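Local structure of glutathione S-transferase 2 (Heligmosomoides polygyrus, 1TW9) at residues 126-137 with 171-181; 68-78 with 150-158. The protein probably catalyses the conjugation of glutathione to electrophilic substrates, working as a dimeric transferase of the sigma family. All coordinates share one frame; numbering follows the deposited sequence.

Interaction 1 of 2, residues 126-137 with 171-181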
loop_
_atom_site.group_PDB
_atom_site.type_symbol
_atom_site.label_atom_id
_atom_site.label_comp_id
_atom_site.label_asym_id
_atom_site.label_seq_id
_atom_site.Cartn_x
_atom_site.Cartn_y
_atom_site.Cartn_z
ATOM N N LEU A 126 -18.511 -4.581 14.033
ATOM C CA LEU A 126 -19.003 -3.306 14.559
ATOM C C LEU A 126 -17.936 -2.535 15.361
ATOM O O LEU A 126 -17.792 -1.335 15.140
ATOM C CB LEU A 126 -20.351 -3.479 15.286
ATOM C CG LEU A 126 -21.472 -3.946 14.315
ATOM C CD1 LEU A 126 -22.760 -4.210 15.052
ATOM C CD2 LEU A 126 -21.752 -2.997 13.104
ATOM N N PRO A 127 -17.178 -3.178 16.259
ATOM C CA PRO A 127 -15.989 -2.535 16.881
ATOM C C PRO A 127 -14.956 -2.005 15.892
ATOM O O PRO A 127 -14.430 -0.877 16.047
ATOM C CB PRO A 127 -15.339 -3.683 17.661
ATOM C CG PRO A 127 -16.431 -4.621 17.930
ATOM C CD PRO A 127 -17.438 -4.514 16.825
ATOM N N ALA A 128 -14.649 -2.842 14.894
ATOM C CA ALA A 128 -13.669 -2.476 13.880
ATOM C C ALA A 128 -14.172 -1.281 13.166
ATOM O O ALA A 128 -13.383 -0.334 12.918
ATOM C CB ALA A 128 -13.432 -3.626 12.915
ATOM N N ARG A 129 -15.460 -1.292 12.811
ATOM C CA ARG A 129 -15.940 -0.193 12.014
ATOM C C ARG A 129 -16.078 1.092 12.819
ATOM O O ARG A 129 -15.829 2.165 12.293
ATOM C CB ARG A 129 -17.176 -0.595 11.203
ATOM C CG ARG A 129 -18.432 -0.599 11.914
ATOM C CD ARG A 129 -19.015 0.789 12.204
ATOM N NE ARG A 129 -20.478 0.741 12.368
ATOM C CZ ARG A 129 -21.124 0.554 13.488
ATOM N NH1 ARG A 129 -20.512 0.256 14.623
ATOM N NH2 ARG A 129 -22.449 0.579 13.482
ATOM N N THR A 130 -16.373 1.017 14.127
ATOM C CA THR A 130 -16.370 2.242 14.921
ATOM C C THR A 130 -15.011 2.984 14.894
ATOM O O THR A 130 -14.953 4.220 14.728
ATOM C CB THR A 130 -16.741 1.898 16.363
ATOM O OG1 THR A 130 -18.090 1.392 16.410
ATOM C CG2 THR A 130 -16.753 3.127 17.365
ATOM N N LYS A 131 -13.925 2.230 15.066
ATOM C CA LYS A 131 -12.603 2.785 15.020
ATOM C C LYS A 131 -12.273 3.353 13.635
ATOM O O LYS A 131 -11.940 4.535 13.516
ATOM C CB LYS A 131 -11.585 1.724 15.377
ATOM C CG LYS A 131 -10.172 2.293 15.495
ATOM C CD LYS A 131 -9.252 1.358 16.301
ATOM C CE LYS A 131 -9.142 -0.037 15.669
ATOM N NZ LYS A 131 -8.037 -0.942 16.214
ATOM N N PHE A 132 -12.422 2.539 12.597
ATOM C CA PHE A 132 -12.148 2.974 11.237
ATOM C C PHE A 132 -13.047 4.097 10.712
ATOM O O PHE A 132 -12.561 5.082 10.155
ATOM C CB PHE A 132 -12.265 1.807 10.268
ATOM C CG PHE A 132 -11.986 2.166 8.862
ATOM C CD1 PHE A 132 -12.963 2.007 7.914
ATOM C CD2 PHE A 132 -10.706 2.584 8.492
ATOM C CE1 PHE A 132 -12.674 2.297 6.576
ATOM C CE2 PHE A 132 -10.422 2.903 7.170
ATOM C CZ PHE A 132 -11.441 2.798 6.232
ATOM N N LEU A 133 -14.337 3.984 10.966
ATOM C CA LEU A 133 -15.259 5.048 10.501
ATOM C C LEU A 133 -15.053 6.325 11.279
ATOM O O LEU A 133 -15.320 7.401 10.787
ATOM C CB LEU A 133 -16.698 4.580 10.428
ATOM C CG LEU A 133 -17.025 3.459 9.373
ATOM C CD1 LEU A 133 -18.520 3.321 9.273
ATOM C CD2 LEU A 133 -16.422 3.617 7.979
ATOM N N GLY A 134 -14.599 6.215 12.508
ATOM C CA GLY A 134 -14.277 7.409 13.260
ATOM C C GLY A 134 -13.146 8.135 12.553
ATOM O O GLY A 134 -13.184 9.386 12.412
ATOM N N PHE A 135 -12.103 7.404 12.155
ATOM C CA PHE A 135 -10.963 8.042 11.437
ATOM C C PHE A 135 -11.408 8.664 10.113
ATOM O O PHE A 135 -11.063 9.837 9.817
ATOM C CB PHE A 135 -9.834 7.040 11.142
ATOM C CG PHE A 135 -9.173 6.465 12.379
ATOM C CD1 PHE A 135 -8.833 5.117 12.425
ATOM C CD2 PHE A 135 -8.892 7.245 13.478
ATOM C CE1 PHE A 135 -8.219 4.580 13.542
ATOM C CE2 PHE A 135 -8.279 6.720 14.572
ATOM C CZ PHE A 135 -7.948 5.366 14.612
ATOM N N ILE A 136 -12.177 7.923 9.351
ATOM C CA ILE A 136 -12.742 8.400 8.065
ATOM C C ILE A 136 -13.570 9.660 8.243
ATOM O O ILE A 136 -13.431 10.626 7.489
ATOM C CB ILE A 136 -13.621 7.279 7.351
ATOM C CG1 ILE A 136 -12.790 6.109 6.910
ATOM C CG2 ILE A 136 -14.397 7.879 6.093
ATOM C CD1 ILE A 136 -11.573 6.463 6.158
ATOM N N THR A 137 -14.435 9.675 9.255
ATOM C CA THR A 137 -15.291 10.822 9.568
ATOM C C THR A 137 -14.498 12.108 9.860
ATOM O O THR A 137 -14.845 13.213 9.395
ATOM C CB THR A 137 -16.181 10.467 10.732
ATOM O OG1 THR A 137 -17.066 9.402 10.318
ATOM C CG2 THR A 137 -17.111 11.637 11.041
ATOM N N VAL A 171 -25.256 -5.658 6.546
ATOM C CA VAL A 171 -25.507 -5.297 7.914
ATOM C C VAL A 171 -26.004 -3.860 7.938
ATOM O O VAL A 171 -25.171 -2.923 8.034
ATOM C CB VAL A 171 -24.221 -5.423 8.714
ATOM C CG1 VAL A 171 -24.410 -4.967 10.162
ATOM C CG2 VAL A 171 -23.702 -6.905 8.661
ATOM N N PRO A 172 -27.331 -3.659 7.823
ATOM C CA PRO A 172 -27.908 -2.301 7.794
ATOM C C PRO A 172 -27.394 -1.362 8.877
ATOM O O PRO A 172 -27.218 -0.164 8.592
ATOM C CB PRO A 172 -29.397 -2.556 7.972
ATOM C CG PRO A 172 -29.614 -3.848 7.328
ATOM C CD PRO A 172 -28.378 -4.679 7.630
ATOM N N GLU A 173 -27.124 -1.869 10.087
ATOM C CA GLU A 173 -26.678 -1.027 11.195
ATOM C C GLU A 173 -25.235 -0.515 11.022
ATOM O O GLU A 173 -24.753 0.284 11.790
ATOM C CB GLU A 173 -26.979 -1.647 12.595
ATOM C CG GLU A 173 -25.949 -2.539 13.284
ATOM C CD GLU A 173 -26.376 -2.963 14.716
ATOM O OE1 GLU A 173 -27.014 -4.048 14.856
ATOM O OE2 GLU A 173 -26.088 -2.242 15.733
ATOM N N TYR A 174 -24.528 -0.981 10.001
ATOM C CA TYR A 174 -23.123 -0.588 9.793
ATOM C C TYR A 174 -22.920 0.918 9.788
ATOM O O TYR A 174 -21.941 1.421 10.294
ATOM C CB TYR A 174 -22.615 -1.223 8.515
ATOM C CG TYR A 174 -21.146 -0.964 8.187
ATOM C CD1 TYR A 174 -20.156 -1.788 8.653
ATOM C CD2 TYR A 174 -20.781 0.079 7.387
ATOM C CE1 TYR A 174 -18.821 -1.528 8.365
ATOM C CE2 TYR A 174 -19.479 0.331 7.071
ATOM C CZ TYR A 174 -18.493 -0.462 7.603
ATOM O OH TYR A 174 -17.159 -0.237 7.358
ATOM N N ILE A 175 -23.852 1.616 9.157
ATOM C CA ILE A 175 -23.772 3.022 8.955
ATOM C C ILE A 175 -24.419 3.888 10.040
ATOM O O ILE A 175 -24.299 5.139 10.031
ATOM C CB ILE A 175 -24.386 3.257 7.545
ATOM C CG1 ILE A 175 -23.676 4.395 6.882
ATOM C CG2 ILE A 175 -25.854 3.245 7.540
ATOM C CD1 ILE A 175 -22.166 4.261 6.923
ATOM N N GLU A 176 -25.029 3.226 11.004
ATOM C CA GLU A 176 -25.678 3.949 12.058
ATOM C C GLU A 176 -24.575 4.580 12.899
ATOM O O GLU A 176 -23.598 3.899 13.276
ATOM C CB GLU A 176 -26.587 3.043 12.876
ATOM C CG GLU A 176 -27.806 2.549 12.121
ATOM C CD GLU A 176 -28.748 1.680 12.938
ATOM O OE1 GLU A 176 -28.536 1.572 14.173
ATOM O OE2 GLU A 176 -29.753 1.156 12.374
ATOM N N GLY A 177 -24.684 5.882 13.135
ATOM C CA GLY A 177 -23.647 6.614 13.872
ATOM C C GLY A 177 -22.659 7.353 13.018
ATOM O O GLY A 177 -21.814 8.114 13.520
ATOM N N PHE A 178 -22.796 7.194 11.707
ATOM C CA PHE A 178 -21.783 7.722 10.734
ATOM C C PHE A 178 -22.488 8.347 9.531
ATOM O O PHE A 178 -22.320 7.884 8.390
ATOM C CB PHE A 178 -20.903 6.578 10.294
ATOM C CG PHE A 178 -20.136 5.986 11.422
ATOM C CD1 PHE A 178 -20.550 4.839 12.026
ATOM C CD2 PHE A 178 -19.143 6.713 12.004
ATOM C CE1 PHE A 178 -19.870 4.332 13.175
ATOM C CE2 PHE A 178 -18.416 6.228 13.098
ATOM C CZ PHE A 178 -18.833 5.026 13.710
ATOM N N PRO A 179 -23.255 9.408 9.752
ATOM C CA PRO A 179 -24.027 9.989 8.641
ATOM C C PRO A 179 -23.150 10.540 7.551
ATOM O O PRO A 179 -23.507 10.427 6.346
ATOM C CB PRO A 179 -24.818 11.120 9.280
ATOM C CG PRO A 179 -24.181 11.366 10.665
ATOM C CD PRO A 179 -23.475 10.121 11.045
ATOM N N GLU A 180 -22.021 11.109 7.940
ATOM C CA GLU A 180 -21.094 11.684 6.904
ATOM C C GLU A 180 -20.543 10.579 5.987
ATOM O O GLU A 180 -20.391 10.760 4.794
ATOM C CB GLU A 180 -19.940 12.462 7.547
ATOM C CG GLU A 180 -20.314 13.715 8.297
ATOM C CD GLU A 180 -20.848 13.470 9.720
ATOM O OE1 GLU A 180 -20.694 12.323 10.296
ATOM O OE2 GLU A 180 -21.439 14.452 10.278
ATOM N N VAL A 181 -20.263 9.416 6.567
ATOM C CA VAL A 181 -19.762 8.295 5.793
ATOM C C VAL A 181 -20.853 7.805 4.877
ATOM O O VAL A 181 -20.586 7.492 3.740
ATOM C CB VAL A 181 -19.273 7.151 6.690
ATOM C CG1 VAL A 181 -18.987 5.888 5.872
ATOM C CG2 VAL A 181 -18.054 7.544 7.479
HETATM O O HOH W 1 -19.737 9.766 9.593
#
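Leu133 lies against the flat of the Phe178 ring, its CB 3.6 Å from the ring centroid in a CH-pi contact. Here, in the all-helical C-terminal domain of the glutathione transferase fold, helix 119-142 packs on the connection that leads from helix 155-170 into helix 179-189. The two methyls of Leu133 touch the connection before and after Phe178: CD1 meets Tyr174 CE2 at 3.8 Å and CD2 meets Val181 CG1 at 4.0 Å. Beside them the Tyr174 ring lies along the Arg129 chain, the two running in opposite senses, with Arg129 CB 3.4 Å from Tyr174 CE1; the phenol OH is hydrogen-bonded to Tyr98 of helix 82-101.

Arg129 takes a kinked course. With CG between the backbone N and the carbonyl carbon (chi1 80°) and a second bend at chi2 (75°), its guanidinium slips between Leu126 CD2 on one face and Phe178 CE1 on the other. At the edge, NE gives Tyr174 O a short, nearly straight bond of 2.6 Å (167°), and NH2 reaches Glu173 O at 2.9 Å. These two bonds tie the helix to the connection, while NH1 bonds back to Leu126 O of its own helix and steadies the group. The carboxylate of Glu173 is paired with Lys121 instead.

At the other polar end, Glu180 forms a salt bridge to Lys141, while Thr137 OG1 donates to Leu133 O. A water accepts from Val181 N and donates to both Glu180 OE1 and Thr137 OG1, each 2.8 Å from the water oxygen.

Interaction 2 of 2, residues 68-78 with 150-158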
loop_
_atom_site.group_PDB
_atom_site.type_symbol
_atom_site.label_atom_id
_atom_site.label_comp_id
_atom_site.label_asym_id
_atom_site.label_seq_id
_atom_site.Cartn_x
_atom_site.Cartn_y
_atom_site.Cartn_z
ATOM N N CYS A 68 -4.540 0.144 -8.555
ATOM C CA CYS A 68 -5.507 1.254 -8.411
ATOM C C CYS A 68 -4.755 2.572 -8.430
ATOM O O CYS A 68 -5.162 3.469 -9.087
ATOM C CB CYS A 68 -6.250 1.126 -7.091
ATOM S SG CYS A 68 -7.427 -0.190 -7.266
ATOM N N ARG A 69 -3.661 2.673 -7.665
ATOM C CA ARG A 69 -2.894 3.935 -7.588
ATOM C C ARG A 69 -2.320 4.262 -8.941
ATOM O O ARG A 69 -2.425 5.374 -9.396
ATOM C CB ARG A 69 -1.828 3.831 -6.568
ATOM C CG ARG A 69 -1.003 5.061 -6.367
ATOM C CD ARG A 69 0.151 4.949 -5.398
ATOM N NE ARG A 69 -0.252 4.419 -4.123
ATOM C CZ ARG A 69 -0.223 3.145 -3.749
ATOM N NH1 ARG A 69 0.371 2.196 -4.489
ATOM N NH2 ARG A 69 -0.703 2.837 -2.545
ATOM N N TYR A 70 -1.799 3.274 -9.629
ATOM C CA TYR A 70 -1.282 3.475 -10.981
ATOM C C TYR A 70 -2.348 4.040 -11.958
ATOM O O TYR A 70 -2.131 5.024 -12.643
ATOM C CB TYR A 70 -0.696 2.166 -11.523
ATOM C CG TYR A 70 -0.376 2.232 -13.007
ATOM C CD1 TYR A 70 0.797 2.878 -13.445
ATOM C CD2 TYR A 70 -1.202 1.700 -13.976
ATOM C CE1 TYR A 70 1.061 3.041 -14.716
ATOM C CE2 TYR A 70 -0.893 1.845 -15.236
ATOM C CZ TYR A 70 0.252 2.441 -15.627
ATOM O OH TYR A 70 0.450 2.559 -17.016
ATOM N N LEU A 71 -3.482 3.343 -12.028
ATOM C CA LEU A 71 -4.611 3.752 -12.849
ATOM C C LEU A 71 -5.093 5.090 -12.434
ATOM O O LEU A 71 -5.308 5.964 -13.254
ATOM C CB LEU A 71 -5.705 2.727 -12.750
ATOM C CG LEU A 71 -5.420 1.415 -13.419
ATOM C CD1 LEU A 71 -6.556 0.428 -13.131
ATOM C CD2 LEU A 71 -5.056 1.532 -14.937
ATOM N N ALA A 72 -5.178 5.317 -11.124
ATOM C CA ALA A 72 -5.648 6.632 -10.616
ATOM C C ALA A 72 -4.747 7.815 -10.961
ATOM O O ALA A 72 -5.203 8.820 -11.401
ATOM C CB ALA A 72 -5.893 6.581 -9.140
ATOM N N LYS A 73 -3.444 7.598 -10.960
ATOM C CA LYS A 73 -2.499 8.614 -11.364
ATOM C C LYS A 73 -2.579 8.834 -12.887
ATOM O O LYS A 73 -2.388 9.969 -13.362
ATOM C CB LYS A 73 -1.129 8.241 -10.925
ATOM C CG LYS A 73 -0.964 8.404 -9.436
ATOM C CD LYS A 73 0.431 7.938 -8.874
ATOM C CE LYS A 73 0.734 8.334 -7.413
ATOM N NZ LYS A 73 0.990 9.828 -7.216
ATOM N N THR A 74 -2.752 7.754 -13.611
ATOM C CA THR A 74 -2.864 7.841 -15.047
ATOM C C THR A 74 -3.981 8.771 -15.424
ATOM O O THR A 74 -3.901 9.568 -16.385
ATOM C CB THR A 74 -3.073 6.445 -15.636
ATOM O OG1 THR A 74 -1.914 5.659 -15.417
ATOM C CG2 THR A 74 -3.247 6.460 -17.134
ATOM N N PHE A 75 -5.109 8.629 -14.721
ATOM C CA PHE A 75 -6.385 9.260 -15.129
ATOM C C PHE A 75 -6.779 10.488 -14.342
ATOM O O PHE A 75 -7.791 11.148 -14.655
ATOM C CB PHE A 75 -7.522 8.197 -15.149
ATOM C CG PHE A 75 -7.275 7.107 -16.115
ATOM C CD1 PHE A 75 -7.213 5.803 -15.713
ATOM C CD2 PHE A 75 -7.057 7.422 -17.426
ATOM C CE1 PHE A 75 -6.988 4.808 -16.662
ATOM C CE2 PHE A 75 -6.826 6.455 -18.329
ATOM C CZ PHE A 75 -6.720 5.175 -17.930
ATOM N N GLY A 76 -6.019 10.812 -13.298
ATOM C CA GLY A 76 -6.237 12.061 -12.570
ATOM C C GLY A 76 -7.056 11.938 -11.282
ATOM O O GLY A 76 -7.699 12.907 -10.891
ATOM N N PHE A 77 -7.054 10.753 -10.661
ATOM C CA PHE A 77 -7.907 10.485 -9.531
ATOM C C PHE A 77 -7.019 10.139 -8.318
ATOM O O PHE A 77 -7.404 9.299 -7.472
ATOM C CB PHE A 77 -8.899 9.369 -9.793
ATOM C CG PHE A 77 -9.760 9.641 -11.062
ATOM C CD1 PHE A 77 -9.740 8.818 -12.138
ATOM C CD2 PHE A 77 -10.541 10.746 -11.078
ATOM C CE1 PHE A 77 -10.542 9.205 -13.272
ATOM C CE2 PHE A 77 -11.318 11.043 -12.162
ATOM C CZ PHE A 77 -11.233 10.287 -13.224
ATOM N N ALA A 78 -5.833 10.695 -8.299
ATOM C CA ALA A 78 -4.898 10.448 -7.129
ATOM C C ALA A 78 -4.426 11.754 -6.491
ATOM O O ALA A 78 -3.329 11.803 -5.973
ATOM C CB ALA A 78 -3.781 9.652 -7.541
ATOM N N GLY A 150 -8.761 16.494 -0.598
ATOM C CA GLY A 150 -8.790 17.438 -1.654
ATOM C C GLY A 150 -10.178 17.716 -2.171
ATOM O O GLY A 150 -11.178 17.307 -1.628
ATOM N N ASP A 151 -10.218 18.344 -3.333
ATOM C CA ASP A 151 -11.477 18.832 -3.853
ATOM C C ASP A 151 -12.051 17.995 -5.004
ATOM O O ASP A 151 -12.997 18.470 -5.659
ATOM C CB ASP A 151 -11.329 20.297 -4.278
ATOM C CG ASP A 151 -10.453 20.483 -5.415
ATOM O OD1 ASP A 151 -9.814 19.498 -5.876
ATOM O OD2 ASP A 151 -10.286 21.625 -5.955
ATOM N N LYS A 152 -11.512 16.800 -5.251
ATOM C CA LYS A 152 -11.944 15.971 -6.352
ATOM C C LYS A 152 -11.914 14.532 -5.932
ATOM O O LYS A 152 -11.226 14.131 -4.984
ATOM C CB LYS A 152 -10.976 16.207 -7.490
ATOM C CG LYS A 152 -11.204 15.468 -8.736
ATOM C CD LYS A 152 -10.040 15.784 -9.679
ATOM C CE LYS A 152 -10.218 15.102 -11.073
ATOM N NZ LYS A 152 -9.019 15.114 -11.971
ATOM N N ILE A 153 -12.709 13.738 -6.594
ATOM C CA ILE A 153 -12.834 12.334 -6.288
ATOM C C ILE A 153 -11.501 11.669 -6.485
ATOM O O ILE A 153 -10.724 12.019 -7.437
ATOM C CB ILE A 153 -13.912 11.721 -7.208
ATOM C CG1 ILE A 153 -14.265 10.283 -6.818
ATOM C CG2 ILE A 153 -13.508 11.751 -8.652
ATOM C CD1 ILE A 153 -15.565 9.702 -7.406
ATOM N N SER A 154 -11.196 10.693 -5.620
ATOM C CA SER A 154 -9.948 9.936 -5.773
ATOM C C SER A 154 -10.272 8.451 -5.649
ATOM O O SER A 154 -11.361 8.069 -5.161
ATOM C CB SER A 154 -8.914 10.291 -4.746
ATOM O OG SER A 154 -9.344 9.942 -3.440
ATOM N N TRP A 155 -9.263 7.645 -5.918
ATOM C CA TRP A 155 -9.481 6.147 -5.865
ATOM C C TRP A 155 -9.795 5.671 -4.455
ATOM O O TRP A 155 -10.539 4.651 -4.294
ATOM C CB TRP A 155 -8.287 5.406 -6.418
ATOM C CG TRP A 155 -6.989 5.587 -5.702
ATOM C CD1 TRP A 155 -6.082 6.625 -5.828
ATOM C CD2 TRP A 155 -6.359 4.617 -4.851
ATOM N NE1 TRP A 155 -4.950 6.356 -5.070
ATOM C CE2 TRP A 155 -5.121 5.157 -4.425
ATOM C CE3 TRP A 155 -6.775 3.410 -4.303
ATOM C CZ2 TRP A 155 -4.266 4.487 -3.541
ATOM C CZ3 TRP A 155 -5.902 2.746 -3.456
ATOM C CH2 TRP A 155 -4.676 3.276 -3.094
ATOM N N VAL A 156 -9.326 6.362 -3.442
ATOM C CA VAL A 156 -9.664 5.926 -2.035
ATOM C C VAL A 156 -11.133 6.259 -1.736
ATOM O O VAL A 156 -11.797 5.527 -1.009
ATOM C CB VAL A 156 -8.738 6.446 -0.917
ATOM C CG1 VAL A 156 -8.968 7.972 -0.632
ATOM C CG2 VAL A 156 -8.925 5.599 0.330
ATOM N N ASP A 157 -11.697 7.332 -2.294
ATOM C CA ASP A 157 -13.153 7.542 -2.197
ATOM C C ASP A 157 -13.928 6.325 -2.759
ATOM O O ASP A 157 -14.882 5.840 -2.145
ATOM C CB ASP A 157 -13.593 8.753 -2.975
ATOM C CG ASP A 157 -13.136 10.027 -2.392
ATOM O OD1 ASP A 157 -13.371 10.309 -1.161
ATOM O OD2 ASP A 157 -12.545 10.850 -3.190
ATOM N N LEU A 158 -13.525 5.856 -3.928
ATOM C CA LEU A 158 -14.073 4.657 -4.548
ATOM C C LEU A 158 -13.935 3.419 -3.686
ATOM O O LEU A 158 -14.909 2.637 -3.575
ATOM C CB LEU A 158 -13.500 4.337 -5.973
ATOM C CG LEU A 158 -13.596 5.406 -7.011
ATOM C CD1 LEU A 158 -12.823 5.055 -8.203
ATOM C CD2 LEU A 158 -14.987 5.688 -7.307
HETATM O O HOH W 2 -9.167 13.584 -14.256
#
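Phe77 and Ser154 bring their backbones together, CA to CA 4.3 Å, and Trp155 N donates to Phe77 O at 2.9 Å, lying in the carbonyl plane with a C=O...N angle of 159°. The same oxygen also takes a CA-H...O contact from Ser154 CA and faces the rim of the indole. Just before it, Gly76 leaves helix 64-75 with positive phi, and Lys152, its chain fully extended, lays NZ on Gly76 O at 2.8 Å; a water links that NZ to Phe75 O.

Trp155 carries most of the contact. Its CG sits between the backbone N and the carbonyl carbon (chi1 62°), which swings the indole back over helix 64-75. Arg69 CA lies over the five-membered ring, 4.2 Å from its centroid. Ala72 CB presses on CD1 of Trp155 at a tight 3.3 Å, and Cys68 CB touches its CE3 at 3.6 Å. The guanidinium of Arg69 stands almost perpendicular to the indole; its NE is salt-bridged to Asp89, and its NH1 to Asp89 of the second subunit, so this corner lies at the dimer interface. On the other flank, Ile153 CG2 packs on Phe77 CD2 at 4.0 Å.

Ser154 is the N-cap of helix 155-170, and its N donates to Asp157 OD2 at 2.8 Å through the anti lone pair. With Ile153 packed on Leu158 across this first turn, the sequence pattern and this bond, the one arm seen, are those of the Ser-x-x-Asp N-capping box and hydrophobic staple of glutathione transferases, here joining the thioredoxin-like domain to the helical one.

Overall arrangement
The two contacts alternate along the chain: 68-78 comes first, then 126-137, 150-158 and finally 171-181. Their centres lie 23 Å apart and their nearest atoms about 6 Å, so they do not touch. Helix 155-170 spans the gap: interaction 2 sits at its start, while interaction 1 engages the connection beyond its end. Interaction 1 stays within the helical C-terminal domain, near the outside of the chain, whereas interaction 2 is more central and joins that domain to the last helix of the thioredoxin-like one. Both reach the second subunit, interaction 1 through Phe135 alone. Helix 155-170 is thus anchored at its N-terminus across the domain boundary and followed by a turn fastened to helix 119-142.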